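Local coordinates for Slr1438 protein (Synechocystis sp., PDB 3K25) that probably binds carbohydrate and may act as an isomerase of the aldose 1-epimerase family, although its function has not been established, at residues A[34-39]-A[46-51]; A[50-53]-A[58-61]; A[67-72]-A[124-129]; A[97-102]-A[132-137]; A[257-260]-A[266-269]. All coordinates share one frame; numbering follows the deposited sequence.

How the interactions relate
All five contacts lie in one chain with the fold of the aldose 1-epimerase family. Interactions 1 and 2 share Arg50 and Glu51, and their centres are about 10 Å apart. Val35 of interaction 1 packs on Tyr136 of interaction 4, which joins strands 100-105 and 130-139 of an eight-stranded sheet. Interactions 3 and 4 alternate along the chain and touch through Phe68 and Leu132. Interaction 5 comes last. Its centre is about 13 Å from that of interaction 3, and Cys71 packs on Gly258. Interactions 1 and 5 lie on opposite sides of the chain's centre, about 27 Å apart between contact centres. Packing, with a probable backbone hydrogen bond between interactions 1 and 2, links neighbouring contacts.

Interaction 1 (A[34-39]-A[46-51]); sequences LVTEWT and LYFDRE
Glu37 and Arg50 make a salt bridge at the solvent side of this contact. The arginine grips side-on. Its NE reaches Glu37 OE2 at 2.8 Å, in the guanidinium plane and nearly straight at 164°. Its NH2 reaches Glu37 OE1 at 3.1 Å, tilted out of that plane. Both oxygens use their syn lone pairs. The Arg50 chain is extended from CG to NE, which carries the group across to the strand.

Thr36 and Phe48 make a CH-pi contact. Thr36 CB sits over one face of the Phe48 ring, 3.5 Å from the centroid, and Thr36 CG2 touches Phe48 CZ at the rim. Thr36 OG1 is bonded to Ser26 O.

The remaining packing is apolar. Leu46 CD1 touches Val35 CG1 at 3.6 Å and Trp38 CB at 3.7 Å. Leu46 CG lies at the edge of the indole, near its plane. Leu34 CD2 approaches Phe48 CE1 more loosely. Phe53 also packs edge-to-face with Phe48.

Thr36 and Glu37 both pair with Ser26. This is a classic beta bulge between strands 23-28 and 34-40 of a four-stranded antiparallel sheet, and the loop 46-51 folds back beside it.

Interaction 2 (A[50-53]-A[58-61]); sequences RERF and LSVR
Arg52 lays its guanidinium flat on that of Arg61. The group centres are 4.7 Å apart and the planes differ by 23°. Arg52 NH2 stands over the centre of the Arg61 group. The two like charges probably oppose each other somewhat, and the Ser59 oxygens may offset part of that cost. Arg61 CG lies 3.3 Å from Arg52 NE. Beyond it the chain bends at chi2 (-89°), which brings the two guanidinium groups face to face.

The edge of the Arg52 group is held by Ser59. Arg52 NE bonds to Ser59 O at 2.7 Å, nearly along the C=O axis and close to the guanidinium plane. Arg52 NH2 bonds to Ser59 OG at 3.2 Å. This side-on pair fixes the rotation of the group.

Both segments belong to the loop between strands 43-44 and 66-67, so the contact ties one part of this surface loop to a later part. Arg52 N is bonded to Asp49 OD1, and Arg61 pairs through its backbone with Asp49.

With CG anti to the backbone nitrogen (chi1 -174°), the extended Arg52 chain carries its guanidinium across to Ser59 and Arg61. Leu58 CB covers the face turned from Arg61, and Leu58 CD2 touches Arg52 CG at 3.8 Å.

Interaction 3 (A[67-72]-A[124-129]); sequences LFPICG and EAFPFA
Pro69 lies over one face of the Phe126 ring and makes a CH-pi contact. Its CG is 3.6 Å from the ring centroid, only 10° off the normal. The CB-CG edge of the proline lies across the ring, with CG over the centre and CB toward the far end, 3.5 Å from Phe126 CZ. Phe128 CD2 covers the other face of Phe126, so this ring is sandwiched between the proline and a second phenylalanine.

The second kind of contact is plain apolar packing. Phe68 CZ meets Phe126 CE2 at 4.4 Å, at an oblique approach. A cis peptide bond joins Phe68 to Pro69, and Pro69 CB lies over the centre of the Phe68 ring. The proline therefore touches one aromatic face on each side of the contact.

The CG of Phe126 is anti to its backbone nitrogen (chi1 -172°), which directs the ring toward Pro69. In the backbone, Pro127 is the centre of an inverse gamma turn, with Phe128 N bonded to Phe126 O at 2.7 Å. Met157 and Phe79 also pack on Phe126.

The segments 67-72 and 124-129 touch through carbon atoms alone. Their cohesion probably comes from dispersion and exclusion of water, with a CH-pi part.

Interaction 4 (A[97-102]-A[132-137]); sequences LPWEVI and LVFSYQ
Trp99 pushes the outer edge of its six-membered ring against the face of Phe134. The indole is the bump and the phenyl face is the surface that receives it. Trp99 CH2 stands 3.6 Å from Phe134 CE2, over the centre of the ring, and Trp99 CZ3 is 3.7 Å from Phe134 CG. This is an edge-to-face (T-shaped) pair, with centroids 4.8 Å apart and planes at 62°. Leu132 CD2 is 4.2 Å from Trp99 CH2. The CH2 corner fits into the angle made by the Leu132 methyl and the Phe134 face.

Trp99 immediately precedes strand 100-105. Strand 110-117 runs between 100-105 and 130-139 in the antiparallel eight-stranded sheet, so the contact spans it. Leu116 of that strand packs on Trp99. Ile66 of another sheet touches both Trp99 and Phe134, consistent with a place between the two sheets.

Trp99 has CG anti to its carbonyl carbon (chi1 -66°), which directs the ring toward strand 130-139. Its NE1 bonds to Ala94 O, and this holds the other side of the indole. A second, looser contact lies near the surface, where Ile102 CD1 meets Val133 CG1 at 4.0 Å, the side chains crossing at about a right angle.

Interaction 5 (A[257-260]-A[266-269]); sequences SGPR and GEQL
Pro259 faces two side chains of the turn 266-269, and they approach it in different ways. Glu267 crosses the proline at about a right angle. Its CD lies 3.7 Å from Pro259 CG, and its carboxylate oxygens lie only slightly further off. Gln268 crosses Pro259 obliquely. Its OE1 is directed at Pro259 CD and at Gly258 CA, the latter 3.5 Å away. The pyrrolidine ring thus meets a carboxylate at CG and an amide oxygen at CD.

Both polar chains are extended beyond CG. Glu267 has CG anti to the backbone nitrogen (chi1 -168°), which carries its carboxylate to Pro259 CG. Gln268 has CG anti to the carbonyl carbon (chi1 -57°), which leads its chain along Gly258 to Pro259 CD. The Gln268 stem also packs on the backbone, with CB 3.5 Å from Ser257 O.

The backbone of 266-269 forms a type II beta turn. Gln268 takes its third position with a positive phi of 55°. Glu267 O turns toward the proline and lies 3.5 Å from Pro259 CD. Helix 262-265 connects the two segments, so the contact brings together the entry and exit of this short helical loop. Thr211 also packs on Pro259.

Gln268 OE1 takes a hydrogen bond from Thr239 OG1, and its NE2 makes a weak one to Gln238 O. The amide is therefore positioned by residues outside the turn. Across the contact itself, mostly oxygen atoms meet C-H groups. Ser257 O and Gln268 O, both acceptors, lie near each other without bonding. Cohesion probably comes from van der Waals packing with a mild electrostatic part.

Interaction 1 (A[34-39]-A[46-51])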
# COMPACT_ATOMS: atom_id res chain seq x y z
N LEU A 34 6.91 -6.37 -1.26
CA LEU A 34 6.54 -5.76 0.01
C LEU A 34 7.62 -5.18 0.91
O LEU A 34 8.62 -5.83 1.21
CB LEU A 34 5.74 -6.79 0.82
CG LEU A 34 5.34 -6.44 2.26
CD1 LEU A 34 4.28 -5.34 2.23
CD2 LEU A 34 4.80 -7.67 2.97
N VAL A 35 7.39 -3.93 1.33
CA VAL A 35 8.24 -3.23 2.30
C VAL A 35 7.63 -3.75 3.60
O VAL A 35 6.44 -3.54 3.86
CB VAL A 35 8.02 -1.69 2.26
CG1 VAL A 35 8.65 -1.05 3.49
CG2 VAL A 35 8.63 -1.11 1.02
N THR A 36 8.40 -4.44 4.42
CA THR A 36 7.84 -4.97 5.65
C THR A 36 8.10 -4.08 6.85
O THR A 36 7.18 -3.74 7.59
CB THR A 36 8.41 -6.34 5.96
OG1 THR A 36 9.83 -6.25 6.04
CG2 THR A 36 8.05 -7.32 4.86
N GLU A 37 9.36 -3.69 7.04
CA GLU A 37 9.72 -2.85 8.18
C GLU A 37 10.58 -1.67 7.76
O GLU A 37 11.32 -1.75 6.78
CB GLU A 37 10.47 -3.67 9.23
CG GLU A 37 9.80 -4.99 9.58
CD GLU A 37 10.37 -5.63 10.83
OE1 GLU A 37 11.60 -5.54 11.06
OE2 GLU A 37 9.59 -6.25 11.58
N TRP A 38 10.47 -0.58 8.51
CA TRP A 38 11.24 0.64 8.23
C TRP A 38 11.56 1.35 9.54
O TRP A 38 10.67 1.58 10.35
CB TRP A 38 10.41 1.55 7.31
CG TRP A 38 10.98 2.92 7.07
CD1 TRP A 38 12.28 3.32 7.19
CD2 TRP A 38 10.25 4.07 6.60
NE1 TRP A 38 12.41 4.64 6.82
CE2 TRP A 38 11.18 5.13 6.45
CE3 TRP A 38 8.90 4.31 6.28
CZ2 TRP A 38 10.81 6.40 6.00
CZ3 TRP A 38 8.53 5.58 5.83
CH2 TRP A 38 9.49 6.61 5.70
N THR A 39 12.84 1.66 9.76
CA THR A 39 13.27 2.36 10.98
C THR A 39 14.15 3.57 10.73
O THR A 39 15.05 3.56 9.88
CB THR A 39 14.03 1.46 11.98
OG1 THR A 39 15.24 0.98 11.38
CG2 THR A 39 13.16 0.31 12.41
N LEU A 46 7.03 1.79 10.73
CA LEU A 46 5.98 0.90 10.21
C LEU A 46 5.65 -0.19 11.22
O LEU A 46 6.49 -0.56 12.04
CB LEU A 46 6.44 0.20 8.92
CG LEU A 46 6.43 1.02 7.63
CD1 LEU A 46 7.03 0.20 6.48
CD2 LEU A 46 5.01 1.42 7.33
N TYR A 47 4.42 -0.69 11.16
CA TYR A 47 3.99 -1.77 12.05
C TYR A 47 4.10 -3.06 11.26
O TYR A 47 3.85 -3.05 10.06
CB TYR A 47 2.54 -1.58 12.48
CG TYR A 47 1.85 -2.84 12.98
CD1 TYR A 47 1.35 -3.80 12.08
CD2 TYR A 47 1.67 -3.07 14.34
CE1 TYR A 47 0.69 -4.94 12.54
CE2 TYR A 47 1.01 -4.20 14.81
CZ TYR A 47 0.52 -5.13 13.90
OH TYR A 47 -0.15 -6.24 14.38
N PHE A 48 4.46 -4.16 11.92
CA PHE A 48 4.59 -5.41 11.20
C PHE A 48 4.40 -6.64 12.07
O PHE A 48 5.13 -6.84 13.03
CB PHE A 48 5.96 -5.49 10.52
CG PHE A 48 6.05 -6.53 9.44
CD1 PHE A 48 5.25 -6.43 8.30
CD2 PHE A 48 6.93 -7.60 9.55
CE1 PHE A 48 5.32 -7.39 7.28
CE2 PHE A 48 7.01 -8.56 8.54
CZ PHE A 48 6.20 -8.45 7.40
N ASP A 49 3.43 -7.46 11.72
CA ASP A 49 3.14 -8.67 12.47
C ASP A 49 4.04 -9.81 11.98
O ASP A 49 3.68 -10.55 11.05
CB ASP A 49 1.68 -9.05 12.30
CG ASP A 49 1.26 -10.18 13.21
OD1 ASP A 49 2.11 -11.05 13.49
OD2 ASP A 49 0.08 -10.20 13.65
N ARG A 50 5.20 -9.96 12.62
CA ARG A 50 6.19 -10.99 12.27
C ARG A 50 5.70 -12.42 12.37
O ARG A 50 5.91 -13.22 11.45
CB ARG A 50 7.44 -10.82 13.12
CG ARG A 50 8.19 -9.51 12.88
CD ARG A 50 9.41 -9.41 13.75
NE ARG A 50 10.12 -8.16 13.51
CZ ARG A 50 11.12 -7.71 14.26
NH1 ARG A 50 11.53 -8.41 15.31
NH2 ARG A 50 11.71 -6.55 13.97
N GLU A 51 5.06 -12.76 13.48
CA GLU A 51 4.57 -14.11 13.67
C GLU A 51 3.62 -14.51 12.55
O GLU A 51 3.77 -15.56 11.94
CB GLU A 51 3.86 -14.22 15.01
CG GLU A 51 4.82 -14.26 16.17
CD GLU A 51 4.21 -13.70 17.42
OE1 GLU A 51 4.12 -12.45 17.52
OE2 GLU A 51 3.80 -14.50 18.29

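Interaction 2 (A[50-53]-A[58-61])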
# COMPACT_ATOMS: atom_id res chain seq x y z
N ARG A 50 5.20 -9.96 12.62
CA ARG A 50 6.19 -10.99 12.27
C ARG A 50 5.70 -12.42 12.37
O ARG A 50 5.91 -13.22 11.45
CB ARG A 50 7.44 -10.82 13.12
CG ARG A 50 8.19 -9.51 12.88
CD ARG A 50 9.41 -9.41 13.75
NE ARG A 50 10.12 -8.16 13.51
CZ ARG A 50 11.12 -7.71 14.26
NH1 ARG A 50 11.53 -8.41 15.31
NH2 ARG A 50 11.71 -6.55 13.97
N GLU A 51 5.06 -12.76 13.48
CA GLU A 51 4.57 -14.11 13.67
C GLU A 51 3.62 -14.51 12.55
O GLU A 51 3.77 -15.56 11.94
CB GLU A 51 3.86 -14.22 15.01
CG GLU A 51 4.82 -14.26 16.17
CD GLU A 51 4.21 -13.70 17.42
OE1 GLU A 51 4.12 -12.45 17.52
OE2 GLU A 51 3.80 -14.50 18.29
N ARG A 52 2.65 -13.65 12.29
CA ARG A 52 1.68 -13.91 11.25
C ARG A 52 2.38 -14.10 9.90
O ARG A 52 2.02 -15.01 9.14
CB ARG A 52 0.69 -12.76 11.16
CG ARG A 52 -0.46 -12.98 10.22
CD ARG A 52 -1.22 -11.69 10.05
NE ARG A 52 -2.34 -11.83 9.13
CZ ARG A 52 -3.50 -12.40 9.43
NH1 ARG A 52 -3.70 -12.89 10.65
NH2 ARG A 52 -4.46 -12.48 8.52
N PHE A 53 3.37 -13.26 9.62
CA PHE A 53 4.12 -13.31 8.36
C PHE A 53 4.80 -14.66 8.15
O PHE A 53 5.35 -14.93 7.07
CB PHE A 53 5.17 -12.20 8.34
CG PHE A 53 5.76 -11.94 6.97
CD1 PHE A 53 7.13 -12.04 6.76
CD2 PHE A 53 4.94 -11.53 5.91
CE1 PHE A 53 7.69 -11.73 5.52
CE2 PHE A 53 5.48 -11.22 4.66
CZ PHE A 53 6.86 -11.32 4.46
N LEU A 58 -1.38 -16.70 5.29
CA LEU A 58 -2.09 -15.57 5.87
C LEU A 58 -1.74 -14.24 5.21
O LEU A 58 -0.59 -14.00 4.82
CB LEU A 58 -1.80 -15.48 7.37
CG LEU A 58 -2.67 -16.37 8.28
CD1 LEU A 58 -2.79 -17.78 7.72
CD2 LEU A 58 -2.07 -16.38 9.68
N SER A 59 -2.75 -13.39 5.09
CA SER A 59 -2.57 -12.08 4.48
C SER A 59 -1.60 -11.31 5.35
O SER A 59 -1.60 -11.45 6.57
CB SER A 59 -3.90 -11.33 4.42
OG SER A 59 -4.34 -11.00 5.73
N VAL A 60 -0.78 -10.49 4.72
CA VAL A 60 0.18 -9.72 5.48
C VAL A 60 -0.52 -8.60 6.23
O VAL A 60 -1.41 -7.94 5.68
CB VAL A 60 1.29 -9.13 4.56
CG1 VAL A 60 0.68 -8.60 3.27
CG2 VAL A 60 2.03 -8.02 5.28
N ARG A 61 -0.14 -8.42 7.49
CA ARG A 61 -0.68 -7.39 8.38
C ARG A 61 0.48 -6.54 8.84
O ARG A 61 1.15 -6.86 9.82
CB ARG A 61 -1.34 -8.00 9.60
CG ARG A 61 -2.71 -8.58 9.36
CD ARG A 61 -3.81 -7.55 9.55
NE ARG A 61 -5.11 -8.13 9.20
CZ ARG A 61 -5.49 -8.42 7.96
NH1 ARG A 61 -4.67 -8.17 6.94
NH2 ARG A 61 -6.67 -8.98 7.73

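Interaction 3 (A[67-72]-A[124-129])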
# COMPACT_ATOMS: atom_id res chain seq x y z
N LEU A 67 -1.95 -2.78 -3.70
CA LEU A 67 -3.29 -3.16 -4.18
C LEU A 67 -3.40 -2.96 -5.70
O LEU A 67 -3.41 -1.82 -6.20
CB LEU A 67 -4.35 -2.32 -3.46
CG LEU A 67 -4.10 -2.01 -1.97
CD1 LEU A 67 -5.22 -1.14 -1.44
CD2 LEU A 67 -3.98 -3.30 -1.16
N PHE A 68 -3.51 -4.07 -6.44
CA PHE A 68 -3.60 -4.04 -7.90
C PHE A 68 -4.11 -5.38 -8.45
O PHE A 68 -3.70 -6.44 -8.00
CB PHE A 68 -2.22 -3.74 -8.49
CG PHE A 68 -2.15 -3.83 -9.99
CD1 PHE A 68 -2.40 -2.71 -10.79
CD2 PHE A 68 -1.81 -5.03 -10.61
CE1 PHE A 68 -2.31 -2.80 -12.17
CE2 PHE A 68 -1.72 -5.12 -11.99
CZ PHE A 68 -1.96 -4.00 -12.77
N PRO A 69 -4.98 -5.36 -9.48
CA PRO A 69 -5.57 -4.24 -10.21
C PRO A 69 -6.82 -3.60 -9.59
O PRO A 69 -7.57 -2.92 -10.28
CB PRO A 69 -5.85 -4.84 -11.58
CG PRO A 69 -6.30 -6.23 -11.21
CD PRO A 69 -5.30 -6.64 -10.15
N ILE A 70 -7.08 -3.84 -8.30
CA ILE A 70 -8.22 -3.20 -7.64
C ILE A 70 -7.90 -2.96 -6.18
O ILE A 70 -6.99 -3.58 -5.61
CB ILE A 70 -9.55 -4.05 -7.66
CG1 ILE A 70 -9.39 -5.30 -6.79
CG2 ILE A 70 -9.96 -4.38 -9.09
CD1 ILE A 70 -10.67 -6.12 -6.59
N CYS A 71 -8.64 -2.03 -5.58
CA CYS A 71 -8.49 -1.73 -4.17
C CYS A 71 -9.84 -2.14 -3.55
O CYS A 71 -10.91 -1.78 -4.05
CB CYS A 71 -8.22 -0.23 -3.97
SG CYS A 71 -6.71 0.37 -4.82
N GLY A 72 -9.78 -2.92 -2.47
CA GLY A 72 -11.00 -3.38 -1.84
C GLY A 72 -11.50 -4.60 -2.58
O GLY A 72 -10.75 -5.27 -3.31
N GLU A 124 -6.10 -14.96 -16.34
CA GLU A 124 -7.30 -15.72 -16.09
C GLU A 124 -8.27 -14.97 -15.16
O GLU A 124 -9.46 -15.28 -15.11
CB GLU A 124 -6.91 -17.07 -15.48
CG GLU A 124 -7.93 -18.16 -15.62
CD GLU A 124 -7.36 -19.53 -15.30
OE1 GLU A 124 -6.42 -19.97 -16.00
OE2 GLU A 124 -7.86 -20.17 -14.34
N ALA A 125 -7.75 -13.98 -14.44
CA ALA A 125 -8.57 -13.19 -13.52
C ALA A 125 -8.59 -11.71 -13.92
O ALA A 125 -9.39 -10.92 -13.41
CB ALA A 125 -8.02 -13.33 -12.09
N PHE A 126 -7.70 -11.35 -14.85
CA PHE A 126 -7.55 -9.98 -15.32
C PHE A 126 -6.89 -10.07 -16.69
O PHE A 126 -5.66 -10.07 -16.80
CB PHE A 126 -6.65 -9.23 -14.33
CG PHE A 126 -6.55 -7.76 -14.58
CD1 PHE A 126 -7.68 -6.94 -14.49
CD2 PHE A 126 -5.31 -7.18 -14.89
CE1 PHE A 126 -7.57 -5.55 -14.71
CE2 PHE A 126 -5.20 -5.80 -15.12
CZ PHE A 126 -6.33 -4.99 -15.03
N PRO A 127 -7.70 -10.15 -17.77
CA PRO A 127 -7.27 -10.26 -19.17
C PRO A 127 -6.49 -9.09 -19.77
O PRO A 127 -6.85 -8.60 -20.84
CB PRO A 127 -8.58 -10.51 -19.90
CG PRO A 127 -9.51 -9.62 -19.16
CD PRO A 127 -9.16 -9.92 -17.71
N PHE A 128 -5.43 -8.65 -19.11
CA PHE A 128 -4.63 -7.55 -19.64
C PHE A 128 -3.14 -7.82 -19.43
O PHE A 128 -2.72 -8.19 -18.34
CB PHE A 128 -5.03 -6.23 -18.98
CG PHE A 128 -6.48 -5.89 -19.16
CD1 PHE A 128 -6.92 -5.28 -20.32
CD2 PHE A 128 -7.40 -6.21 -18.17
CE1 PHE A 128 -8.27 -4.97 -20.50
CE2 PHE A 128 -8.75 -5.91 -18.33
CZ PHE A 128 -9.19 -5.29 -19.51
N ALA A 129 -2.37 -7.63 -20.49
CA ALA A 129 -0.93 -7.87 -20.45
C ALA A 129 -0.18 -6.76 -19.72
O ALA A 129 0.61 -6.01 -20.32
CB ALA A 129 -0.39 -7.99 -21.88

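Interaction 4 (A[97-102]-A[132-137])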
# COMPACT_ATOMS: atom_id res chain seq x y z
N LEU A 97 1.93 -12.17 -5.12
CA LEU A 97 2.90 -12.74 -6.07
C LEU A 97 4.33 -12.28 -5.91
O LEU A 97 4.60 -11.21 -5.36
CB LEU A 97 2.48 -12.44 -7.50
CG LEU A 97 1.19 -13.06 -8.00
CD1 LEU A 97 0.77 -12.31 -9.25
CD2 LEU A 97 1.36 -14.55 -8.26
N PRO A 98 5.28 -13.09 -6.38
CA PRO A 98 6.69 -12.67 -6.26
C PRO A 98 7.07 -11.70 -7.37
O PRO A 98 6.62 -11.85 -8.51
CB PRO A 98 7.45 -13.99 -6.35
CG PRO A 98 6.55 -14.85 -7.23
CD PRO A 98 5.18 -14.53 -6.71
N TRP A 99 7.87 -10.70 -7.02
CA TRP A 99 8.38 -9.69 -7.94
C TRP A 99 9.88 -9.98 -8.13
O TRP A 99 10.50 -10.63 -7.28
CB TRP A 99 8.21 -8.30 -7.33
CG TRP A 99 6.77 -7.85 -7.15
CD1 TRP A 99 5.75 -8.54 -6.53
CD2 TRP A 99 6.21 -6.57 -7.51
NE1 TRP A 99 4.61 -7.77 -6.49
CE2 TRP A 99 4.86 -6.56 -7.08
CE3 TRP A 99 6.72 -5.43 -8.16
CZ2 TRP A 99 4.02 -5.45 -7.27
CZ3 TRP A 99 5.88 -4.33 -8.35
CH2 TRP A 99 4.55 -4.35 -7.90
N GLU A 100 10.46 -9.52 -9.23
CA GLU A 100 11.89 -9.75 -9.49
C GLU A 100 12.65 -8.44 -9.35
O GLU A 100 12.14 -7.38 -9.72
CB GLU A 100 12.15 -10.24 -10.91
CG GLU A 100 11.15 -11.23 -11.45
CD GLU A 100 11.36 -11.52 -12.92
OE1 GLU A 100 11.30 -10.57 -13.74
OE2 GLU A 100 11.57 -12.70 -13.26
N VAL A 101 13.88 -8.51 -8.85
CA VAL A 101 14.70 -7.31 -8.74
C VAL A 101 15.36 -7.11 -10.11
O VAL A 101 16.09 -7.98 -10.59
CB VAL A 101 15.80 -7.46 -7.67
CG1 VAL A 101 16.57 -6.16 -7.54
CG2 VAL A 101 15.18 -7.85 -6.35
N ILE A 102 15.09 -5.97 -10.74
CA ILE A 102 15.67 -5.68 -12.05
C ILE A 102 16.54 -4.45 -12.02
O ILE A 102 16.82 -3.84 -13.05
CB ILE A 102 14.57 -5.45 -13.13
CG1 ILE A 102 13.88 -4.10 -12.90
CG2 ILE A 102 13.55 -6.59 -13.08
CD1 ILE A 102 13.15 -3.58 -14.11
N LEU A 132 4.41 -4.07 -14.31
CA LEU A 132 4.67 -3.05 -13.31
C LEU A 132 6.13 -3.05 -12.88
O LEU A 132 6.69 -4.11 -12.62
CB LEU A 132 3.81 -3.29 -12.07
CG LEU A 132 2.34 -2.87 -11.98
CD1 LEU A 132 1.62 -3.08 -13.29
CD2 LEU A 132 1.70 -3.67 -10.85
N VAL A 133 6.72 -1.86 -12.82
CA VAL A 133 8.09 -1.73 -12.33
C VAL A 133 8.00 -0.64 -11.28
O VAL A 133 7.67 0.51 -11.58
CB VAL A 133 9.11 -1.30 -13.43
CG1 VAL A 133 9.29 -2.42 -14.46
CG2 VAL A 133 8.65 -0.04 -14.10
N PHE A 134 8.26 -1.01 -10.03
CA PHE A 134 8.21 -0.05 -8.93
C PHE A 134 9.62 0.21 -8.48
O PHE A 134 10.46 -0.70 -8.45
CB PHE A 134 7.38 -0.60 -7.75
CG PHE A 134 5.89 -0.63 -7.98
CD1 PHE A 134 5.35 -0.49 -9.27
CD2 PHE A 134 5.01 -0.85 -6.92
CE1 PHE A 134 3.97 -0.58 -9.48
CE2 PHE A 134 3.63 -0.93 -7.12
CZ PHE A 134 3.11 -0.80 -8.40
N SER A 135 9.88 1.45 -8.11
CA SER A 135 11.19 1.84 -7.64
C SER A 135 11.03 2.31 -6.21
O SER A 135 10.25 3.22 -5.92
CB SER A 135 11.75 2.98 -8.52
OG SER A 135 13.03 3.39 -8.09
N TYR A 136 11.76 1.67 -5.30
CA TYR A 136 11.71 2.06 -3.90
C TYR A 136 13.01 2.78 -3.61
O TYR A 136 14.09 2.22 -3.76
CB TYR A 136 11.57 0.83 -3.01
CG TYR A 136 10.43 -0.09 -3.38
CD1 TYR A 136 10.47 -0.83 -4.56
CD2 TYR A 136 9.34 -0.27 -2.53
CE1 TYR A 136 9.47 -1.73 -4.87
CE2 TYR A 136 8.33 -1.17 -2.84
CZ TYR A 136 8.41 -1.90 -4.01
OH TYR A 136 7.46 -2.86 -4.31
N GLN A 137 12.89 4.04 -3.21
CA GLN A 137 14.05 4.89 -2.91
C GLN A 137 14.00 5.34 -1.47
O GLN A 137 13.01 5.91 -1.02
CB GLN A 137 14.04 6.08 -3.85
CG GLN A 137 13.87 5.63 -5.29
CD GLN A 137 13.56 6.76 -6.23
OE1 GLN A 137 13.27 7.88 -5.82
NE2 GLN A 137 13.61 6.46 -7.52

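Interaction 5 (A[257-260]-A[266-269])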
# COMPACT_ATOMS: atom_id res chain seq x y z
N SER A 257 -5.92 4.87 -6.02
CA SER A 257 -6.19 5.60 -7.26
C SER A 257 -7.70 5.72 -7.41
O SER A 257 -8.22 6.66 -8.04
CB SER A 257 -5.56 4.89 -8.47
OG SER A 257 -6.11 3.60 -8.67
N GLY A 258 -8.40 4.77 -6.81
CA GLY A 258 -9.85 4.75 -6.86
C GLY A 258 -10.43 3.98 -5.69
O GLY A 258 -9.71 3.23 -5.03
N PRO A 259 -11.73 4.14 -5.40
CA PRO A 259 -12.41 3.45 -4.30
C PRO A 259 -12.79 2.00 -4.61
O PRO A 259 -12.50 1.48 -5.69
CB PRO A 259 -13.63 4.33 -4.05
CG PRO A 259 -13.98 4.77 -5.44
CD PRO A 259 -12.63 5.14 -6.02
N ARG A 260 -13.46 1.36 -3.66
CA ARG A 260 -13.90 -0.01 -3.87
C ARG A 260 -14.88 -0.08 -5.03
O ARG A 260 -15.69 0.82 -5.23
CB ARG A 260 -14.55 -0.56 -2.60
CG ARG A 260 -15.19 -1.93 -2.79
CD ARG A 260 -15.65 -2.56 -1.49
NE ARG A 260 -16.79 -1.87 -0.89
CZ ARG A 260 -17.43 -2.28 0.21
NH1 ARG A 260 -17.03 -3.39 0.82
NH2 ARG A 260 -18.45 -1.59 0.69
N GLY A 266 -16.63 2.55 -12.42
CA GLY A 266 -15.90 3.49 -13.25
C GLY A 266 -15.42 4.68 -12.44
O GLY A 266 -14.71 5.53 -12.96
N GLU A 267 -15.80 4.73 -11.17
CA GLU A 267 -15.42 5.84 -10.31
C GLU A 267 -13.90 5.95 -10.07
O GLU A 267 -13.27 5.06 -9.49
CB GLU A 267 -16.16 5.74 -8.98
CG GLU A 267 -16.06 7.00 -8.13
CD GLU A 267 -16.73 6.84 -6.78
OE1 GLU A 267 -16.58 7.75 -5.93
OE2 GLU A 267 -17.41 5.80 -6.56
N GLN A 268 -13.32 7.05 -10.53
CA GLN A 268 -11.89 7.31 -10.41
C GLN A 268 -11.11 6.15 -11.00
O GLN A 268 -9.96 5.92 -10.63
CB GLN A 268 -11.47 7.48 -8.94
CG GLN A 268 -12.20 8.60 -8.18
CD GLN A 268 -11.70 8.77 -6.75
OE1 GLN A 268 -11.31 7.81 -6.09
NE2 GLN A 268 -11.74 10.01 -6.26
N LEU A 269 -11.74 5.41 -11.91
CA LEU A 269 -11.06 4.29 -12.54
C LEU A 269 -9.96 4.84 -13.44
O LEU A 269 -10.04 5.98 -13.90
CB LEU A 269 -12.06 3.46 -13.35
CG LEU A 269 -11.50 2.22 -14.04
CD1 LEU A 269 -10.87 1.30 -13.01
CD2 LEU A 269 -12.59 1.49 -14.81